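Local coordinates for protein oxidoreductase, Gfo/Idh/MocA family (Pseudomonas syringae pv. tomato, PDB 3DTY) that is probably a nucleotide-dependent oxidoreductase of the Gfo/Idh/MocA family and binds magnesium, at residues 335-338 and 339-343. Residues are numbered along the deposited sequence; the frame is centred on the assembly and turned at random.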
loop_
_atom_site.group_PDB
_atom_site.type_symbol
_atom_site.label_atom_id
_atom_site.label_comp_id
_atom_site.label_asym_id
_atom_site.label_seq_id
_atom_site.Cartn_x
_atom_site.Cartn_y
_atom_site.Cartn_z
ATOM N N ALA A 335 -1.386 -25.934 -8.582
ATOM C CA ALA A 335 -2.044 -27.186 -8.236
ATOM C C ALA A 335 -3.486 -27.095 -8.735
ATOM O O ALA A 335 -4.041 -28.079 -9.217
ATOM C CB ALA A 335 -2.018 -27.416 -6.723
ATOM N N ASN A 336 -4.083 -25.908 -8.624
ATOM C CA ASN A 336 -5.459 -25.706 -9.081
ATOM C C ASN A 336 -5.525 -25.908 -10.594
ATOM O O ASN A 336 -6.502 -26.446 -11.131
ATOM C CB ASN A 336 -5.952 -24.294 -8.732
ATOM C CG ASN A 336 -6.074 -24.064 -7.227
ATOM O OD1 ASN A 336 -6.218 -25.011 -6.450
ATOM N ND2 ASN A 336 -6.040 -22.796 -6.814
ATOM N N LEU A 337 -4.479 -25.470 -11.280
ATOM C CA LEU A 337 -4.415 -25.609 -12.725
ATOM C C LEU A 337 -4.295 -27.083 -13.096
ATOM O O LEU A 337 -5.085 -27.600 -13.885
ATOM C CB LEU A 337 -3.217 -24.843 -13.280
ATOM C CG LEU A 337 -3.058 -24.892 -14.802
ATOM C CD1 LEU A 337 -4.189 -24.129 -15.454
ATOM C CD2 LEU A 337 -1.725 -24.287 -15.204
ATOM N N TYR A 338 -3.304 -27.760 -12.527
ATOM C CA TYR A 338 -3.110 -29.173 -12.826
ATOM C C TYR A 338 -4.353 -30.004 -12.511
ATOM O O TYR A 338 -4.604 -31.020 -13.154
ATOM C CB TYR A 338 -1.912 -29.736 -12.060
ATOM C CG TYR A 338 -0.669 -29.884 -12.915
ATOM C CD1 TYR A 338 0.243 -28.838 -13.058
ATOM C CD2 TYR A 338 -0.419 -31.069 -13.600
ATOM C CE1 TYR A 338 1.389 -28.979 -13.871
ATOM C CE2 TYR A 338 0.707 -31.218 -14.407
ATOM C CZ TYR A 338 1.605 -30.178 -14.539
ATOM O OH TYR A 338 2.710 -30.356 -15.343
ATOM N N TYR A 339 -5.121 -29.572 -11.519
ATOM C CA TYR A 339 -6.332 -30.285 -11.149
ATOM C C TYR A 339 -7.349 -30.171 -12.279
ATOM O O TYR A 339 -8.074 -31.120 -12.561
ATOM C CB TYR A 339 -6.924 -29.718 -9.858
ATOM C CG TYR A 339 -8.157 -30.457 -9.385
ATOM C CD1 TYR A 339 -8.081 -31.791 -8.992
ATOM C CD2 TYR A 339 -9.404 -29.826 -9.342
ATOM C CE1 TYR A 339 -9.213 -32.478 -8.567
ATOM C CE2 TYR A 339 -10.541 -30.504 -8.918
ATOM C CZ TYR A 339 -10.438 -31.829 -8.534
ATOM O OH TYR A 339 -11.561 -32.513 -8.133
ATOM N N ARG A 340 -7.401 -29.008 -12.922
ATOM C CA ARG A 340 -8.330 -28.806 -14.027
ATOM C C ARG A 340 -7.870 -29.605 -15.231
ATOM O O ARG A 340 -8.688 -30.136 -15.979
ATOM C CB ARG A 340 -8.442 -27.323 -14.376
ATOM C CG ARG A 340 -9.217 -26.551 -13.336
ATOM C CD ARG A 340 -9.233 -25.077 -13.624
ATOM N NE ARG A 340 -9.813 -24.338 -12.507
ATOM C CZ ARG A 340 -9.785 -23.014 -12.401
ATOM N NH1 ARG A 340 -9.204 -22.288 -13.348
ATOM N NH2 ARG A 340 -10.330 -22.420 -11.347
ATOM N N PHE A 341 -6.557 -29.686 -15.417
ATOM C CA PHE A 341 -6.007 -30.463 -16.510
ATOM C C PHE A 341 -6.514 -31.903 -16.327
ATOM O O PHE A 341 -6.962 -32.540 -17.277
ATOM C CB PHE A 341 -4.471 -30.441 -16.473
ATOM C CG PHE A 341 -3.857 -29.123 -16.885
ATOM C CD1 PHE A 341 -4.487 -28.297 -17.816
ATOM C CD2 PHE A 341 -2.610 -28.741 -16.389
ATOM C CE1 PHE A 341 -3.883 -27.115 -18.250
ATOM C CE2 PHE A 341 -1.996 -27.562 -16.816
ATOM C CZ PHE A 341 -2.631 -26.746 -17.747
ATOM N N ALA A 342 -6.461 -32.397 -15.092
ATOM C CA ALA A 342 -6.905 -33.757 -14.785
ATOM C C ALA A 342 -8.400 -33.925 -15.058
ATOM O O ALA A 342 -8.832 -34.957 -15.565
ATOM C CB ALA A 342 -6.593 -34.099 -13.325
ATOM N N LEU A 343 -9.187 -32.913 -14.712
ATOM C CA LEU A 343 -10.625 -32.971 -14.954
ATOM C C LEU A 343 -10.884 -32.982 -16.462
ATOM O O LEU A 343 -11.755 -33.703 -16.948
ATOM C CB LEU A 343 -11.330 -31.771 -14.302
ATOM C CG LEU A 343 -11.375 -31.779 -12.770
ATOM C CD1 LEU A 343 -12.059 -30.511 -12.239
ATOM C CD2 LEU A 343 -12.102 -33.033 -12.301
HETATM O O HOH W 1 -9.200 -25.821 -9.837
#
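With CG anti to its carbonyl carbon (chi1 -73°), the ring of F341 leans back along helix 330-349 toward L337, whose CG, anti to the backbone N (chi1 -179°), swings the branch beside the carbonyl carbon and toward the ring, although the bond to CB points away. The branch point of L337 touches the far end of the ring, CG lying 3.5 Å from F341 CZ, and both of its methyls also pack against that end. Y338, one residue on, offers a ring face to the edge of F341: F341 CD2 lies 4.1 Å from Y338 CG, and the planes stand at 80° in a T-shaped stack. The same turn is held by alpha-helical hydrogen bonds, among them F341 N to L337 O at 3.0 Å, and this oxygen also lies over one face of the F341 ring. On another side, R340 extends past N336, and a water bridges N336 O and R340 NE, the latter bond weak. Helix 330-349 thus packs an apolar, aromatic side against the Rossmann fold, where Y338 and F341 touch V113 of strand 111-114 and H30 and S90 satisfy the buried Y338 hydroxyl, while the R340 charge is probably balanced largely by its salt bridge to D319.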